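Local coordinates for carbohydrate-binding protein (Flavonifractor plautii, PDB 6N1B), which probably removes the acetyl group from the N-acetylgalactosamine of the blood group A antigen, a step in converting type A blood to type O, at residues N65-W70 and I88-D93. Residues are numbered along the deposited sequence; the frame is centred on the assembly and turned at random.
Sequences NGYRYW and IVASSD
With CG anti to the carbonyl carbon in both Tyr69 (chi1 -59°) and Trp70 (chi1 -73°), each ring lies over the partner strand; being successive strand residues, they take opposite faces, the phenol over the turn after Ser91 and the indole over Ala90. Ala90 CB sits squarely above the six-membered ring of Trp70, a CH-pi contact 3.6 Å from the centroid, while Ile88 CG2 meets the indole rim in its plane, 3.9 Å from CZ3. The Tyr67 ring approaches the alanine methyl obliquely, its CD2 3.5 Å from Ala90 CB. Trp70 NE1 makes a bent hydrogen bond to Tyr67 O (3.0 Å), which lies close to the indole plane though the donor stands above the carbonyl plane; this limits rotation of the ring. Strands 67-75 and 87-91 form an antiparallel hairpin, completed by 52-60 into a three-stranded sheet with 87-91 outermost, one of five successive antiparallel sheets, consistent with a five-bladed beta-propeller. Tyr69 and Ser91 form a hydrogen-bonded pair, Tyr69 N giving to Ser91 O (3.1 Å) and Ser91 N to Tyr69 O (2.9 Å); Trp70 and Ala90 make the next, non-hydrogen-bonded pair. Where strand 87-91 ends, Ser91 OG accepts from Asp93 N at 3.0 Å in an ST turn, and is also hydrogen-bonded to His96 O. Asp93 C lies over the Tyr69 ring near its rim, 3.4 Å from CZ, and the phenol hydroxyl is hydrogen-bonded to Arg353.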
ATOM      1  N   ASN A  65     -20.145   6.938   1.201  1.00 11.37           N
ATOM      2  CA  ASN A  65     -20.967   5.831   0.632  1.00 12.10           C
ATOM      3  C   ASN A  65     -21.141   4.711   1.673  1.00 11.39           C
ATOM      4  O   ASN A  65     -21.062   3.506   1.349  1.00 13.49           O
ATOM      5  CB  ASN A  65     -20.312   5.311  -0.657  1.00 11.80           C
ATOM      6  CG  ASN A  65     -20.322   6.398  -1.719  1.00 11.85           C
ATOM      7  OD1 ASN A  65     -19.185   6.866  -2.216  1.00 15.15           O
ATOM      8  ND2 ASN A  65     -21.468   6.834  -2.065  1.00 10.79           N
ATOM      9  N   GLY A  66     -21.489   5.147   2.880  1.00 11.97           N
ATOM     10  CA  GLY A  66     -21.870   4.225   3.946  1.00 13.20           C
ATOM     11  C   GLY A  66     -20.823   3.757   4.905  1.00 12.71           C
ATOM     12  O   GLY A  66     -21.182   3.135   5.877  1.00 13.84           O
ATOM     13  N   TYR A  67     -19.561   4.033   4.630  1.00 11.77           N
ATOM     14  CA  TYR A  67     -18.476   3.459   5.446  1.00 11.02           C
ATOM     15  C   TYR A  67     -17.349   4.473   5.729  1.00 10.16           C
ATOM     16  O   TYR A  67     -16.995   5.234   4.789  1.00 11.19           O
ATOM     17  CB  TYR A  67     -17.845   2.238   4.748  1.00 10.92           C
ATOM     18  CG  TYR A  67     -18.799   1.116   4.502  1.00 11.77           C
ATOM     19  CD1 TYR A  67     -19.054   0.225   5.536  1.00 13.71           C
ATOM     20  CD2 TYR A  67     -19.436   0.945   3.302  1.00 13.29           C
ATOM     21  CE1 TYR A  67     -20.010  -0.761   5.336  1.00 15.90           C
ATOM     22  CE2 TYR A  67     -20.299  -0.147   3.057  1.00 17.27           C
ATOM     23  CZ  TYR A  67     -20.586  -0.984   4.097  1.00 16.52           C
ATOM     24  OH  TYR A  67     -21.482  -2.017   3.898  1.00 21.13           O
ATOM     25  N   ARG A  68     -16.789   4.441   6.896  1.00  9.73           N
ATOM     26  CA  ARG A  68     -15.684   5.310   7.240  1.00 10.17           C
ATOM     27  C   ARG A  68     -14.321   4.699   6.839  1.00 10.19           C
ATOM     28  O   ARG A  68     -13.316   5.441   6.777  1.00 11.71           O
ATOM     29  CB  ARG A  68     -15.604   5.594   8.785  1.00 12.18           C
ATOM     30  CG  ARG A  68     -16.749   6.463   9.228  1.00 13.75           C
ATOM     31  CD  ARG A  68     -16.492   6.821  10.737  1.00 16.62           C
ATOM     32  NE  ARG A  68     -17.699   7.259  11.413  1.00 21.61           N
ATOM     33  CZ  ARG A  68     -17.655   7.795  12.653  1.00 31.24           C
ATOM     34  NH1 ARG A  68     -16.467   7.982  13.284  1.00 26.88           N
ATOM     35  NH2 ARG A  68     -18.815   8.062  13.244  1.00 37.38           N
ATOM     36  N   TYR A  69     -14.250   3.385   6.539  1.00  8.98           N
ATOM     37  CA  TYR A  69     -12.994   2.735   6.133  1.00  9.20           C
ATOM     38  C   TYR A  69     -13.178   2.201   4.752  1.00  8.98           C
ATOM     39  O   TYR A  69     -14.124   1.456   4.414  1.00  9.95           O
ATOM     40  CB  TYR A  69     -12.640   1.594   7.019  1.00 10.32           C
ATOM     41  CG  TYR A  69     -12.457   1.899   8.474  1.00  8.80           C
ATOM     42  CD1 TYR A  69     -13.522   2.054   9.357  1.00  9.36           C
ATOM     43  CD2 TYR A  69     -11.190   1.944   9.110  1.00  9.76           C
ATOM     44  CE1 TYR A  69     -13.356   2.223  10.720  1.00 10.52           C
ATOM     45  CE2 TYR A  69     -10.982   2.078  10.429  1.00  9.91           C
ATOM     46  CZ  TYR A  69     -12.083   2.233  11.250  1.00 10.79           C
ATOM     47  OH  TYR A  69     -11.888   2.328  12.617  1.00 12.81           O
ATOM     48  N   TRP A  70     -12.186   2.509   3.881  1.00  9.16           N
ATOM     49  CA  TRP A  70     -12.121   2.003   2.483  1.00  9.49           C
ATOM     50  C   TRP A  70     -10.731   1.450   2.268  1.00  9.93           C
ATOM     51  O   TRP A  70      -9.765   2.126   2.721  1.00 11.86           O
ATOM     52  CB  TRP A  70     -12.437   3.100   1.484  1.00  8.54           C
ATOM     53  CG  TRP A  70     -13.916   3.414   1.519  1.00  9.64           C
ATOM     54  CD1 TRP A  70     -14.606   4.196   2.425  1.00  9.94           C
ATOM     55  CD2 TRP A  70     -14.895   2.813   0.659  1.00  9.80           C
ATOM     56  NE1 TRP A  70     -15.942   4.081   2.171  1.00  9.59           N
ATOM     57  CE2 TRP A  70     -16.171   3.282   1.088  1.00 10.16           C
ATOM     58  CE3 TRP A  70     -14.851   1.967  -0.437  1.00 11.96           C
ATOM     59  CZ2 TRP A  70     -17.366   2.867   0.464  1.00  9.44           C
ATOM     60  CZ3 TRP A  70     -16.027   1.604  -1.088  1.00 10.75           C
ATOM     61  CH2 TRP A  70     -17.246   2.056  -0.627  1.00 11.07           C
ATOM     62  N   ILE A  88     -11.365  -3.683  -4.139  1.00  8.78           N
ATOM     63  CA  ILE A  88     -11.855  -2.732  -3.121  1.00  9.38           C
ATOM     64  C   ILE A  88     -12.733  -3.463  -2.082  1.00  8.49           C
ATOM     65  O   ILE A  88     -13.595  -4.317  -2.461  1.00  9.86           O
ATOM     66  CB  ILE A  88     -12.694  -1.645  -3.801  1.00  9.21           C
ATOM     67  CG1 ILE A  88     -11.840  -0.784  -4.724  1.00 10.22           C
ATOM     68  CG2 ILE A  88     -13.547  -0.790  -2.846  1.00  9.60           C
ATOM     69  CD1 ILE A  88     -10.940   0.203  -3.985  1.00 11.34           C
ATOM     70  N   VAL A  89     -12.536  -3.070  -0.822  1.00  8.18           N
ATOM     71  CA  VAL A  89     -13.476  -3.427   0.239  1.00  9.09           C
ATOM     72  C   VAL A  89     -13.727  -2.149   1.073  1.00  9.48           C
ATOM     73  O   VAL A  89     -12.980  -1.157   1.018  1.00  9.72           O
ATOM     74  CB  VAL A  89     -12.980  -4.595   1.121  1.00 10.06           C
ATOM     75  CG1 VAL A  89     -13.170  -5.922   0.410  1.00 11.53           C
ATOM     76  CG2 VAL A  89     -11.554  -4.391   1.597  1.00  9.70           C
ATOM     77  N   ALA A  90     -14.750  -2.209   1.929  1.00  9.71           N
ATOM     78  CA  ALA A  90     -15.125  -1.203   2.862  1.00  9.87           C
ATOM     79  C   ALA A  90     -15.445  -1.804   4.232  1.00  8.86           C
ATOM     80  O   ALA A  90     -15.693  -3.037   4.294  1.00 10.34           O
ATOM     81  CB  ALA A  90     -16.287  -0.311   2.376  1.00 10.36           C
ATOM     82  N   SER A  91     -15.423  -0.972   5.287  1.00  8.99           N
ATOM     83  CA  SER A  91     -15.660  -1.456   6.607  1.00  9.98           C
ATOM     84  C   SER A  91     -16.189  -0.361   7.460  1.00  9.71           C
ATOM     85  O   SER A  91     -15.873   0.818   7.246  1.00  9.30           O
ATOM     86  CB  SER A  91     -14.289  -2.000   7.171  1.00 12.78           C
ATOM     87  OG  SER A  91     -14.467  -2.478   8.463  1.00 14.05           O
ATOM     88  N   SER A  92     -16.917  -0.739   8.513  1.00 10.34           N
ATOM     89  CA  SER A  92     -17.267   0.154   9.579  1.00 11.41           C
ATOM     90  C   SER A  92     -16.309   0.185  10.790  1.00 12.21           C
ATOM     91  O   SER A  92     -16.483   0.973  11.685  1.00 15.09           O
ATOM     92  CB  SER A  92     -18.695  -0.093  10.053  1.00 15.04           C
ATOM     93  OG  SER A  92     -18.743  -1.347  10.596  1.00 20.50           O
ATOM     94  N   ASP A  93     -15.340  -0.724  10.786  1.00 10.49           N
ATOM     95  CA  ASP A  93     -14.474  -0.898  11.925  1.00 10.55           C
ATOM     96  C   ASP A  93     -12.958  -1.074  11.639  1.00  9.56           C
ATOM     97  O   ASP A  93     -12.154  -1.071  12.564  1.00 13.02           O
ATOM     98  CB  ASP A  93     -15.007  -2.012  12.841  1.00 10.54           C
ATOM     99  CG  ASP A  93     -15.081  -3.389  12.191  1.00 10.89           C
ATOM    100  OD1 ASP A  93     -14.531  -3.602  11.101  1.00 11.75           O
ATOM    101  OD2 ASP A  93     -15.775  -4.256  12.770  1.00 13.55           O
TER